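Local coordinates for sensor protein DivL (Caulobacter crescentus, PDB 4Q20) that is a membrane sensor kinase of the histidine kinase family, phosphorylated on a tyrosine, that phosphorylates CtrA and is required for cell division and growth, at residues M107-E112 / R150-R155; L119-Q124 / L138-E143; F208-G213 / G222-K227; G235-E240 / F249-P254. All coordinates share one frame; numbering follows the deposited sequence.

Interaction 1: M107-E112 / R150-R155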
loop_
_atom_site.group_PDB
_atom_site.type_symbol
_atom_site.label_atom_id
_atom_site.label_comp_id
_atom_site.label_asym_id
_atom_site.label_seq_id
_atom_site.Cartn_x
_atom_site.Cartn_y
_atom_site.Cartn_z
ATOM N N MET A 107 -0.323 -14.855 -16.553
ATOM C CA MET A 107 -0.929 -15.733 -15.570
ATOM C C MET A 107 -1.501 -16.956 -16.233
ATOM O O MET A 107 -2.508 -16.877 -16.942
ATOM C CB MET A 107 -1.990 -15.056 -14.715
ATOM C CG MET A 107 -2.388 -15.925 -13.549
ATOM S SD MET A 107 -3.664 -15.243 -12.518
ATOM C CE MET A 107 -2.787 -13.840 -11.758
ATOM N N ALA A 108 -0.839 -18.091 -15.993
ATOM C CA ALA A 108 -1.239 -19.402 -16.474
ATOM C C ALA A 108 -1.764 -20.196 -15.290
ATOM O O ALA A 108 -1.155 -20.174 -14.209
ATOM C CB ALA A 108 -0.065 -20.108 -17.137
ATOM N N LEU A 109 -2.929 -20.834 -15.469
ATOM C CA LEU A 109 -3.562 -21.613 -14.406
ATOM C C LEU A 109 -2.936 -23.008 -14.282
ATOM O O LEU A 109 -2.508 -23.595 -15.278
ATOM C CB LEU A 109 -5.095 -21.744 -14.610
ATOM C CG LEU A 109 -5.927 -20.491 -14.904
ATOM C CD1 LEU A 109 -7.370 -20.867 -15.168
ATOM C CD2 LEU A 109 -5.860 -19.476 -13.768
ATOM N N GLU A 110 -2.897 -23.523 -13.045
ATOM C CA GLU A 110 -2.438 -24.857 -12.669
ATOM C C GLU A 110 -3.681 -25.737 -12.463
ATOM O O GLU A 110 -4.172 -25.843 -11.335
ATOM C CB GLU A 110 -1.596 -24.776 -11.384
ATOM C CG GLU A 110 -0.268 -24.057 -11.506
ATOM C CD GLU A 110 0.528 -24.104 -10.217
ATOM O OE1 GLU A 110 1.450 -24.947 -10.127
ATOM O OE2 GLU A 110 0.192 -23.352 -9.274
ATOM N N ILE A 111 -4.210 -26.333 -13.561
ATOM C CA ILE A 111 -5.447 -27.126 -13.572
ATOM C C ILE A 111 -5.286 -28.503 -12.864
ATOM O O ILE A 111 -4.461 -29.338 -13.258
ATOM C CB ILE A 111 -6.026 -27.275 -15.019
ATOM C CG1 ILE A 111 -6.188 -25.897 -15.730
ATOM C CG2 ILE A 111 -7.360 -28.054 -15.039
ATOM C CD1 ILE A 111 -7.069 -24.819 -14.992
ATOM N N GLU A 112 -6.128 -28.718 -11.824
ATOM C CA GLU A 112 -6.197 -29.932 -11.002
ATOM C C GLU A 112 -7.633 -30.158 -10.450
ATOM O O GLU A 112 -8.482 -29.265 -10.544
ATOM C CB GLU A 112 -5.169 -29.866 -9.856
ATOM C CG GLU A 112 -5.600 -29.042 -8.650
ATOM C CD GLU A 112 -4.501 -28.183 -8.063
ATOM O OE1 GLU A 112 -3.345 -28.289 -8.533
ATOM O OE2 GLU A 112 -4.772 -27.469 -7.069
ATOM N N ARG A 150 -12.573 -29.188 -12.234
ATOM C CA ARG A 150 -11.165 -29.100 -12.626
ATOM C C ARG A 150 -10.796 -27.659 -12.941
ATOM O O ARG A 150 -11.321 -27.068 -13.886
ATOM C CB ARG A 150 -10.808 -30.051 -13.775
ATOM C CG ARG A 150 -10.052 -31.276 -13.255
ATOM C CD ARG A 150 -9.415 -32.118 -14.339
ATOM N NE ARG A 150 -8.387 -31.381 -15.073
ATOM C CZ ARG A 150 -7.593 -31.910 -15.997
ATOM N NH1 ARG A 150 -7.682 -33.201 -16.302
ATOM N NH2 ARG A 150 -6.697 -31.156 -16.618
ATOM N N GLY A 151 -9.923 -27.107 -12.104
ATOM C CA GLY A 151 -9.459 -25.729 -12.166
ATOM C C GLY A 151 -8.260 -25.475 -11.280
ATOM O O GLY A 151 -7.604 -26.412 -10.809
ATOM N N ASP A 152 -7.958 -24.192 -11.065
ATOM C CA ASP A 152 -6.849 -23.734 -10.240
ATOM C C ASP A 152 -7.402 -23.415 -8.858
ATOM O O ASP A 152 -8.224 -22.521 -8.725
ATOM C CB ASP A 152 -6.167 -22.514 -10.904
ATOM C CG ASP A 152 -4.855 -22.062 -10.292
ATOM O OD1 ASP A 152 -4.853 -21.679 -9.110
ATOM O OD2 ASP A 152 -3.863 -21.958 -11.035
ATOM N N GLY A 153 -6.987 -24.192 -7.860
ATOM C CA GLY A 153 -7.423 -24.059 -6.473
ATOM C C GLY A 153 -7.175 -22.705 -5.847
ATOM O O GLY A 153 -8.064 -22.142 -5.194
ATOM N N LYS A 154 -5.963 -22.176 -6.049
ATOM C CA LYS A 154 -5.559 -20.885 -5.516
ATOM C C LYS A 154 -6.412 -19.782 -6.102
ATOM O O LYS A 154 -6.926 -18.950 -5.361
ATOM C CB LYS A 154 -4.062 -20.616 -5.795
ATOM C CG LYS A 154 -3.549 -19.384 -5.062
ATOM C CD LYS A 154 -2.373 -18.713 -5.731
ATOM C CE LYS A 154 -1.952 -17.496 -4.940
ATOM N NZ LYS A 154 -0.744 -16.847 -5.506
ATOM N N ARG A 155 -6.577 -19.788 -7.429
ATOM C CA ARG A 155 -7.306 -18.749 -8.136
ATOM C C ARG A 155 -8.791 -18.811 -7.855
ATOM O O ARG A 155 -9.396 -17.752 -7.694
ATOM C CB ARG A 155 -7.012 -18.773 -9.644
ATOM C CG ARG A 155 -5.524 -18.518 -9.980
ATOM C CD ARG A 155 -4.865 -17.325 -9.262
ATOM N NE ARG A 155 -3.409 -17.275 -9.503
ATOM C CZ ARG A 155 -2.624 -16.290 -9.098
ATOM N NH1 ARG A 155 -3.128 -15.263 -8.430
ATOM N NH2 ARG A 155 -1.332 -16.304 -9.387
#
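Asp152 grips the 107-112 loop where it crosses the start of helix 153-170. Its OD2 takes the backbone N-H of Glu110 at 2.7 Å, an almost straight bond (176° at the hydrogen) that reaches the oxygen on its anti side. With CG swung anti to the backbone N (chi1 -170°), the carboxylate can serve both segments: OD1 accepts from Arg155 N at 3.1 Å, a capping bond from the N-cap position of the helix, while OD2 holds the loop. Glu112 and Gly151 form an antiparallel hydrogen-bonded pair next to it, Glu112 N to Gly151 O at 2.9 Å and Gly151 N to Glu112 O at 3.0 Å. Close packing continues at the buried Met107, whose bent thioether end lays CE over one face of the Arg155 guanidinium, 3.6 Å from Arg155 CZ. The outer side is looser. There Ile111 CG2 meets the edge of the Arg150 guanidinium, in its plane and 3.5 Å from Arg150 NE, and Glu112 OE2 stays 4.0 Å from Gly153 N. The first residue of strand 112-115 pairs here with the end of strand 148-151 in a two-stranded antiparallel sheet; the loop before it comes from helix 73-103. Met107 also packs on Ile102 of that helix and Leu229 of helix 222-232, Gln158 binds Arg155 NH1, and His233 is hydrogen-bonded to Asp152 N.

Interaction 2: L119-Q124 / L138-E143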
loop_
_atom_site.group_PDB
_atom_site.type_symbol
_atom_site.label_atom_id
_atom_site.label_comp_id
_atom_site.label_asym_id
_atom_site.label_seq_id
_atom_site.Cartn_x
_atom_site.Cartn_y
_atom_site.Cartn_z
ATOM N N LEU A 119 -13.758 -26.133 -0.929
ATOM C CA LEU A 119 -13.492 -24.810 -1.482
ATOM C C LEU A 119 -14.426 -23.751 -0.840
ATOM O O LEU A 119 -13.959 -22.675 -0.441
ATOM C CB LEU A 119 -13.683 -24.882 -3.009
ATOM C CG LEU A 119 -13.253 -23.674 -3.868
ATOM C CD1 LEU A 119 -11.761 -23.693 -4.140
ATOM C CD2 LEU A 119 -13.989 -23.669 -5.181
ATOM N N LEU A 120 -15.718 -24.095 -0.680
ATOM C CA LEU A 120 -16.728 -23.244 -0.057
ATOM C C LEU A 120 -16.516 -23.110 1.457
ATOM O O LEU A 120 -16.642 -22.004 1.983
ATOM C CB LEU A 120 -18.133 -23.801 -0.345
ATOM C CG LEU A 120 -18.915 -23.128 -1.484
ATOM C CD1 LEU A 120 -18.253 -23.338 -2.847
ATOM C CD2 LEU A 120 -20.314 -23.644 -1.525
ATOM N N LEU A 121 -16.189 -24.219 2.157
ATOM C CA LEU A 121 -15.965 -24.206 3.611
ATOM C C LEU A 121 -14.685 -23.457 3.990
ATOM O O LEU A 121 -14.626 -22.849 5.063
ATOM C CB LEU A 121 -15.924 -25.629 4.187
ATOM C CG LEU A 121 -17.277 -26.327 4.327
ATOM C CD1 LEU A 121 -17.114 -27.839 4.350
ATOM C CD2 LEU A 121 -18.047 -25.826 5.549
ATOM N N ASN A 122 -13.669 -23.486 3.110
ATOM C CA ASN A 122 -12.403 -22.787 3.342
ATOM C C ASN A 122 -12.615 -21.280 3.206
ATOM O O ASN A 122 -12.054 -20.523 3.996
ATOM C CB ASN A 122 -11.316 -23.300 2.406
ATOM C CG ASN A 122 -10.971 -24.753 2.640
ATOM O OD1 ASN A 122 -11.416 -25.377 3.601
ATOM N ND2 ASN A 122 -10.240 -25.360 1.722
ATOM N N ALA A 123 -13.484 -20.850 2.266
ATOM C CA ALA A 123 -13.772 -19.428 2.092
ATOM C C ALA A 123 -14.592 -18.892 3.278
ATOM O O ALA A 123 -14.404 -17.744 3.689
ATOM C CB ALA A 123 -14.492 -19.189 0.776
ATOM N N GLN A 124 -15.449 -19.744 3.859
ATOM C CA GLN A 124 -16.290 -19.428 5.024
ATOM C C GLN A 124 -15.435 -19.258 6.302
ATOM O O GLN A 124 -15.665 -18.314 7.071
ATOM C CB GLN A 124 -17.340 -20.524 5.215
ATOM C CG GLN A 124 -18.315 -20.268 6.361
ATOM C CD GLN A 124 -19.030 -21.521 6.792
ATOM O OE1 GLN A 124 -18.427 -22.587 6.979
ATOM N NE2 GLN A 124 -20.337 -21.419 6.934
ATOM N N LEU A 138 -22.310 -16.127 8.048
ATOM C CA LEU A 138 -21.785 -16.776 6.849
ATOM C C LEU A 138 -22.323 -18.185 6.756
ATOM O O LEU A 138 -22.038 -19.005 7.624
ATOM C CB LEU A 138 -20.256 -16.823 6.847
ATOM C CG LEU A 138 -19.499 -15.667 6.225
ATOM C CD1 LEU A 138 -18.023 -15.797 6.520
ATOM C CD2 LEU A 138 -19.716 -15.596 4.717
ATOM N N ALA A 139 -23.071 -18.478 5.701
ATOM C CA ALA A 139 -23.642 -19.801 5.486
ATOM C C ALA A 139 -23.070 -20.476 4.238
ATOM O O ALA A 139 -22.685 -19.786 3.288
ATOM C CB ALA A 139 -25.159 -19.699 5.369
ATOM N N VAL A 140 -23.037 -21.834 4.252
ATOM C CA VAL A 140 -22.607 -22.712 3.157
ATOM C C VAL A 140 -23.748 -23.685 2.839
ATOM O O VAL A 140 -24.181 -24.432 3.717
ATOM C CB VAL A 140 -21.282 -23.458 3.450
ATOM C CG1 VAL A 140 -20.982 -24.504 2.377
ATOM C CG2 VAL A 140 -20.120 -22.484 3.581
ATOM N N GLU A 141 -24.226 -23.682 1.585
ATOM C CA GLU A 141 -25.295 -24.566 1.132
ATOM C C GLU A 141 -24.835 -25.305 -0.131
ATOM O O GLU A 141 -25.186 -24.932 -1.252
ATOM C CB GLU A 141 -26.606 -23.779 0.911
ATOM C CG GLU A 141 -27.364 -23.490 2.200
ATOM C CD GLU A 141 -28.290 -22.285 2.202
ATOM O OE1 GLU A 141 -28.948 -22.027 1.166
ATOM O OE2 GLU A 141 -28.386 -21.620 3.260
ATOM N N CYS A 142 -24.013 -26.336 0.066
ATOM C CA CYS A 142 -23.465 -27.172 -0.999
ATOM C C CYS A 142 -23.765 -28.642 -0.713
ATOM O O CYS A 142 -23.483 -29.131 0.393
ATOM C CB CYS A 142 -21.966 -26.932 -1.150
ATOM S SG CYS A 142 -21.132 -28.093 -2.262
ATOM N N GLU A 143 -24.303 -29.354 -1.720
ATOM C CA GLU A 143 -24.627 -30.777 -1.586
ATOM C C GLU A 143 -23.393 -31.650 -1.856
ATOM O O GLU A 143 -22.385 -31.165 -2.386
ATOM C CB GLU A 143 -25.787 -31.173 -2.519
ATOM C CG GLU A 143 -27.141 -30.586 -2.137
ATOM C CD GLU A 143 -27.795 -31.059 -0.848
ATOM O OE1 GLU A 143 -27.407 -32.125 -0.317
ATOM O OE2 GLU A 143 -28.729 -30.364 -0.383
#
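Gln124 turns CG anti to its own nitrogen (chi1 -177°) and runs on nearly straight through chi2, which carries its amide from the helix down to strand 137-141 beside Leu138 and Val140. Val140 holds CG1 anti to the backbone N (chi1 172°), which turns CG1 toward the Leu120 side chain and CG2 mainly against Gln124. The amide makes the one hydrogen bond between the segments, Gln124 NE2 to Leu138 O at 3.0 Å. It is a bent bond, 145° at the hydrogen, and the donor sits well above the carbonyl plane. Val140 CG2 presses against the amide group, 3.5 Å from Gln124 CD, so the polar end is flanked by a methyl while it holds the strand. In the other direction Leu138 slides past the glutamine and brings CD1 to 3.5 Å from Gln124 O. One helical turn back, Leu120 sets CB 4.0 Å from Val140 CG1 and CD2 3.7 Å from Cys142 CB. The axes of 119-124 and 138-141 run antiparallel and come within 8.8 Å. Leu121 only grazes Val140, at the solvent side. Strand 137-141 is an edge strand of the five-stranded mixed sheet in the alpha/beta sandwich of the GHKL ATPase domain, bonded to strand 176-183 through Ala139 and Glu141; helix 116-133 packs along it, antiparallel, beside helix 153-170, where Leu119 meets Leu156 and Leu160.

Interaction 3: F208-G213 / G222-K227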
loop_
_atom_site.group_PDB
_atom_site.type_symbol
_atom_site.label_atom_id
_atom_site.label_comp_id
_atom_site.label_asym_id
_atom_site.label_seq_id
_atom_site.Cartn_x
_atom_site.Cartn_y
_atom_site.Cartn_z
ATOM N N PHE A 208 -18.305 -5.124 -12.822
ATOM C CA PHE A 208 -17.040 -5.839 -13.012
ATOM C C PHE A 208 -15.948 -4.958 -13.667
ATOM O O PHE A 208 -14.910 -5.477 -14.089
ATOM C CB PHE A 208 -17.268 -7.131 -13.819
ATOM C CG PHE A 208 -18.231 -8.093 -13.152
ATOM C CD1 PHE A 208 -17.867 -8.785 -11.994
ATOM C CD2 PHE A 208 -19.510 -8.297 -13.671
ATOM C CE1 PHE A 208 -18.770 -9.656 -11.366
ATOM C CE2 PHE A 208 -20.391 -9.199 -13.068
ATOM C CZ PHE A 208 -20.022 -9.850 -11.905
ATOM N N ASP A 209 -16.159 -3.632 -13.702
ATOM C CA ASP A 209 -15.185 -2.662 -14.210
ATOM C C ASP A 209 -14.249 -2.263 -13.091
ATOM O O ASP A 209 -14.658 -2.200 -11.932
ATOM C CB ASP A 209 -15.874 -1.404 -14.778
ATOM C CG ASP A 209 -16.861 -1.595 -15.930
ATOM O OD1 ASP A 209 -17.085 -2.767 -16.357
ATOM O OD2 ASP A 209 -17.407 -0.579 -16.410
ATOM N N ARG A 210 -12.987 -2.019 -13.434
ATOM C CA ARG A 210 -11.918 -1.624 -12.525
ATOM C C ARG A 210 -12.191 -0.293 -11.918
ATOM O O ARG A 210 -12.470 0.666 -12.650
ATOM C CB ARG A 210 -10.586 -1.538 -13.281
ATOM C CG ARG A 210 -10.330 -2.731 -14.152
ATOM C CD ARG A 210 -9.009 -2.593 -14.819
ATOM N NE ARG A 210 -8.766 -3.708 -15.725
ATOM C CZ ARG A 210 -7.555 -4.172 -15.998
ATOM N NH1 ARG A 210 -6.482 -3.620 -15.440
ATOM N NH2 ARG A 210 -7.403 -5.183 -16.841
ATOM N N PHE A 211 -12.068 -0.214 -10.582
ATOM C CA PHE A 211 -12.231 1.022 -9.811
ATOM C C PHE A 211 -13.560 1.749 -10.129
ATOM O O PHE A 211 -13.566 2.971 -10.358
ATOM C CB PHE A 211 -11.036 1.967 -10.045
ATOM C CG PHE A 211 -9.675 1.363 -9.810
ATOM C CD1 PHE A 211 -9.274 0.982 -8.529
ATOM C CD2 PHE A 211 -8.754 1.252 -10.852
ATOM C CE1 PHE A 211 -7.991 0.473 -8.304
ATOM C CE2 PHE A 211 -7.470 0.764 -10.618
ATOM C CZ PHE A 211 -7.104 0.366 -9.350
ATOM N N VAL A 212 -14.679 0.978 -10.134
ATOM C CA VAL A 212 -16.032 1.487 -10.367
ATOM C C VAL A 212 -16.533 2.155 -9.055
ATOM O O VAL A 212 -16.375 1.594 -7.957
ATOM C CB VAL A 212 -16.993 0.404 -10.933
ATOM C CG1 VAL A 212 -17.342 -0.675 -9.907
ATOM C CG2 VAL A 212 -18.249 1.032 -11.514
ATOM N N GLY A 213 -17.071 3.368 -9.202
ATOM C CA GLY A 213 -17.574 4.191 -8.103
ATOM C C GLY A 213 -18.820 3.654 -7.423
ATOM O O GLY A 213 -19.928 3.777 -7.963
ATOM N N GLY A 222 -11.025 -5.966 -7.126
ATOM C CA GLY A 222 -11.628 -7.206 -6.667
ATOM C C GLY A 222 -12.582 -7.895 -7.628
ATOM O O GLY A 222 -12.404 -9.083 -7.914
ATOM N N LEU A 223 -13.611 -7.172 -8.128
ATOM C CA LEU A 223 -14.618 -7.770 -9.012
ATOM C C LEU A 223 -14.116 -7.932 -10.444
ATOM O O LEU A 223 -14.560 -8.848 -11.123
ATOM C CB LEU A 223 -15.943 -7.000 -8.972
ATOM C CG LEU A 223 -16.719 -7.072 -7.627
ATOM C CD1 LEU A 223 -17.909 -6.193 -7.657
ATOM C CD2 LEU A 223 -17.156 -8.486 -7.294
ATOM N N ALA A 224 -13.172 -7.102 -10.881
ATOM C CA ALA A 224 -12.553 -7.209 -12.204
ATOM C C ALA A 224 -11.672 -8.437 -12.243
ATOM O O ALA A 224 -11.620 -9.105 -13.268
ATOM C CB ALA A 224 -11.746 -5.963 -12.540
ATOM N N LEU A 225 -11.072 -8.772 -11.103
ATOM C CA LEU A 225 -10.212 -9.939 -10.867
ATOM C C LEU A 225 -11.046 -11.212 -10.862
ATOM O O LEU A 225 -10.673 -12.168 -11.527
ATOM C CB LEU A 225 -9.442 -9.775 -9.540
ATOM C CG LEU A 225 -8.181 -10.575 -9.374
ATOM C CD1 LEU A 225 -7.130 -10.210 -10.452
ATOM C CD2 LEU A 225 -7.613 -10.344 -8.009
ATOM N N VAL A 226 -12.193 -11.209 -10.175
ATOM C CA VAL A 226 -13.169 -12.311 -10.171
ATOM C C VAL A 226 -13.532 -12.666 -11.625
ATOM O O VAL A 226 -13.422 -13.824 -12.021
ATOM C CB VAL A 226 -14.435 -11.921 -9.341
ATOM C CG1 VAL A 226 -15.625 -12.823 -9.650
ATOM C CG2 VAL A 226 -14.143 -11.906 -7.840
ATOM N N LYS A 227 -13.932 -11.657 -12.417
ATOM C CA LYS A 227 -14.304 -11.814 -13.820
ATOM C C LYS A 227 -13.158 -12.397 -14.636
ATOM O O LYS A 227 -13.384 -13.364 -15.353
ATOM C CB LYS A 227 -14.749 -10.482 -14.410
ATOM C CG LYS A 227 -15.235 -10.625 -15.852
ATOM C CD LYS A 227 -15.840 -9.383 -16.385
ATOM C CE LYS A 227 -15.845 -9.399 -17.887
ATOM N NZ LYS A 227 -16.708 -8.314 -18.413
#
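Phe208 and Ala224 bring the backbones to 4.8 Å between CA atoms, where an irregular loop passes the first turn of helix 222-232. This is the part of the GHKL ATPase fold in which the segment that in histidine kinases forms the ATP lid rejoins its following helix. The helix is established from its start, with Val226 N bonded to Gly222 O and Lys227 N to Leu223 O. The two backbones meet through a CA-H...O contact, Ala224 CA to Phe208 O at 3.5 Å, with a modest angle of 131° at the hydrogen.

Phe208 is the residue most buried by the contact. With CG beside the backbone N (chi1 -60°), its ring presents an edge to the helix: Leu223 O lies at that edge, near the ring plane, 3.4 Å from Phe208 CD1, and Leu223 CB is 4.0 Å from the same atom. The extended Lys227 chain passes the base of the same residue, its CD 3.7 Å from Phe208 CB. Arg210 leaves in another direction; its guanidinium forms a salt bridge to Asp103 at the end of helix 73-103, and the side chain also touches Met99. On its way there its aliphatic part crosses the small alanine, Arg210 CG lying 3.9 Å from Ala224 CB.

Interaction 4: G235-E240 / F249-P254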
loop_
_atom_site.group_PDB
_atom_site.type_symbol
_atom_site.label_atom_id
_atom_site.label_comp_id
_atom_site.label_asym_id
_atom_site.label_seq_id
_atom_site.Cartn_x
_atom_site.Cartn_y
_atom_site.Cartn_z
ATOM N N GLY A 235 -15.002 -19.764 -18.119
ATOM C CA GLY A 235 -16.310 -19.396 -17.584
ATOM C C GLY A 235 -16.679 -17.933 -17.720
ATOM O O GLY A 235 -16.063 -17.190 -18.489
ATOM N N TRP A 236 -17.736 -17.531 -17.015
ATOM C CA TRP A 236 -18.286 -16.171 -17.020
ATOM C C TRP A 236 -18.978 -15.887 -15.683
ATOM O O TRP A 236 -19.244 -16.810 -14.917
ATOM C CB TRP A 236 -19.223 -15.929 -18.213
ATOM C CG TRP A 236 -20.398 -16.859 -18.311
ATOM C CD1 TRP A 236 -20.400 -18.136 -18.783
ATOM C CD2 TRP A 236 -21.754 -16.559 -17.953
ATOM N NE1 TRP A 236 -21.664 -18.670 -18.694
ATOM C CE2 TRP A 236 -22.513 -17.728 -18.181
ATOM C CE3 TRP A 236 -22.391 -15.429 -17.398
ATOM C CZ2 TRP A 236 -23.895 -17.787 -17.929
ATOM C CZ3 TRP A 236 -23.750 -15.494 -17.130
ATOM C CH2 TRP A 236 -24.497 -16.653 -17.416
ATOM N N VAL A 237 -19.166 -14.593 -15.360
ATOM C CA VAL A 237 -19.733 -14.160 -14.077
ATOM C C VAL A 237 -20.969 -13.341 -14.326
ATOM O O VAL A 237 -21.121 -12.753 -15.380
ATOM C CB VAL A 237 -18.729 -13.396 -13.157
ATOM C CG1 VAL A 237 -17.649 -14.314 -12.670
ATOM C CG2 VAL A 237 -18.108 -12.197 -13.858
ATOM N N ALA A 238 -21.853 -13.308 -13.352
ATOM C CA ALA A 238 -23.105 -12.567 -13.435
ATOM C C ALA A 238 -23.477 -11.979 -12.075
ATOM O O ALA A 238 -23.029 -12.467 -11.038
ATOM C CB ALA A 238 -24.214 -13.474 -13.937
ATOM N N LEU A 239 -24.250 -10.888 -12.107
ATOM C CA LEU A 239 -24.800 -10.221 -10.942
ATOM C C LEU A 239 -26.321 -10.149 -11.066
ATOM O O LEU A 239 -26.843 -9.637 -12.054
ATOM C CB LEU A 239 -24.207 -8.812 -10.723
ATOM C CG LEU A 239 -24.963 -7.919 -9.707
ATOM C CD1 LEU A 239 -24.893 -8.488 -8.260
ATOM C CD2 LEU A 239 -24.532 -6.458 -9.805
ATOM N N GLU A 240 -27.012 -10.682 -10.053
ATOM C CA GLU A 240 -28.464 -10.613 -9.912
ATOM C C GLU A 240 -28.728 -9.735 -8.711
ATOM O O GLU A 240 -28.348 -10.102 -7.597
ATOM C CB GLU A 240 -29.107 -11.999 -9.774
ATOM C CG GLU A 240 -30.551 -12.002 -10.265
ATOM C CD GLU A 240 -31.394 -13.208 -9.889
ATOM O OE1 GLU A 240 -31.348 -13.633 -8.710
ATOM O OE2 GLU A 240 -32.150 -13.692 -10.763
ATOM N N PHE A 249 -23.933 -13.018 -6.800
ATOM C CA PHE A 249 -22.835 -13.106 -7.755
ATOM C C PHE A 249 -22.655 -14.574 -8.093
ATOM O O PHE A 249 -22.446 -15.394 -7.200
ATOM C CB PHE A 249 -21.537 -12.499 -7.181
ATOM C CG PHE A 249 -21.484 -10.988 -7.221
ATOM C CD1 PHE A 249 -21.990 -10.230 -6.169
ATOM C CD2 PHE A 249 -20.950 -10.320 -8.323
ATOM C CE1 PHE A 249 -21.957 -8.828 -6.211
ATOM C CE2 PHE A 249 -20.913 -8.916 -8.364
ATOM C CZ PHE A 249 -21.405 -8.179 -7.304
ATOM N N THR A 250 -22.768 -14.913 -9.363
ATOM C CA THR A 250 -22.606 -16.295 -9.804
ATOM C C THR A 250 -21.378 -16.438 -10.689
ATOM O O THR A 250 -21.151 -15.600 -11.563
ATOM C CB THR A 250 -23.856 -16.784 -10.583
ATOM O OG1 THR A 250 -25.061 -16.332 -9.942
ATOM C CG2 THR A 250 -23.882 -18.306 -10.762
ATOM N N CYS A 251 -20.643 -17.539 -10.502
ATOM C CA CYS A 251 -19.516 -17.966 -11.328
ATOM C C CYS A 251 -20.002 -19.142 -12.107
ATOM O O CYS A 251 -20.367 -20.149 -11.515
ATOM C CB CYS A 251 -18.288 -18.328 -10.493
ATOM S SG CYS A 251 -17.709 -17.000 -9.413
ATOM N N HIS A 252 -20.058 -19.027 -13.408
ATOM C CA HIS A 252 -20.493 -20.128 -14.230
ATOM C C HIS A 252 -19.261 -20.793 -14.769
ATOM O O HIS A 252 -18.494 -20.171 -15.514
ATOM C CB HIS A 252 -21.416 -19.627 -15.339
ATOM C CG HIS A 252 -22.685 -19.033 -14.828
ATOM N ND1 HIS A 252 -23.873 -19.747 -14.854
ATOM C CD2 HIS A 252 -22.916 -17.807 -14.306
ATOM C CE1 HIS A 252 -24.785 -18.940 -14.345
ATOM N NE2 HIS A 252 -24.261 -17.761 -13.998
ATOM N N LEU A 253 -19.019 -22.031 -14.326
ATOM C CA LEU A 253 -17.845 -22.811 -14.739
ATOM C C LEU A 253 -18.292 -24.013 -15.545
ATOM O O LEU A 253 -18.976 -24.866 -14.983
ATOM C CB LEU A 253 -17.020 -23.246 -13.516
ATOM C CG LEU A 253 -16.443 -22.126 -12.646
ATOM C CD1 LEU A 253 -15.967 -22.673 -11.317
ATOM C CD2 LEU A 253 -15.330 -21.368 -13.368
ATOM N N PRO A 254 -18.012 -24.073 -16.867
ATOM C CA PRO A 254 -18.490 -25.217 -17.661
ATOM C C PRO A 254 -17.733 -26.519 -17.357
ATOM O O PRO A 254 -16.573 -26.488 -16.942
ATOM C CB PRO A 254 -18.271 -24.767 -19.114
ATOM C CG PRO A 254 -17.114 -23.831 -19.033
ATOM C CD PRO A 254 -17.262 -23.115 -17.703
#
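Trp236 and His252 lie flat on one another, an offset stack of the indole six-membered ring and the imidazole with centroids 3.8 Å apart and planes only 2° from parallel. The tryptophan gets there by placing CG between its own N and carbonyl carbon (chi1 58°), which folds the indole across to the neighbouring strand. The overlap runs on past the rings: His252 CB sits over the face of the five-membered ring, 3.7 Å from its centroid, as a CH-pi contact. A second one lies on the other face of the sheet, where Leu239 CD1 stands over the Phe249 ring, 3.8 Å from the centroid.

Backbone bonds link the same strands. Trp236 with His252 and Ala238 with Thr250 are hydrogen-bonded pairs, His252 N to Trp236 O at 2.8 Å being nearly linear; Val237 with Cys251 and Leu239 with Phe249 are the non-hydrogen-bonded pairs between and beyond them. Together they form the beta hairpin that ends the mixed sheet of the GHKL ATPase domain, with 236-241 as its edge strand and 247-254 bonded on to strand 187-194.

Polar side chains look to that third strand: His252 ND1 bonds Glu187 and Thr250 OG1 bonds Asp191. Apolar contacts gather on the face of Val237 and Cys251, with Val237 CG1 4.2 Å from Cys251 SG and Val230 of helix 222-232 packing on both.

How the interactions relate
From the N terminus, the chain leaves helix 73-103 and enters interaction 1, whose second half, from the end of strand 148-151, comes only after helix 116-133 and strand 137-141. Interaction 2 falls wholly within that excursion, and the two touch where Leu119 CD1 packs on Gly153 O. Interactions 3 and 4 follow in series, each closing a short loop: the first brings the loop that in related kinases belongs to the ATP-lid region onto helix 222-232, the second is the hairpin that follows that helix. They share a packed boundary, Phe208 CZ reaching Val237 CG2 and Phe249 CD2. Interactions 2 and 4 hold opposite edges of the five-stranded sheet, while interaction 1 joins the linker after helix 73-103 to the start of helix 153-170.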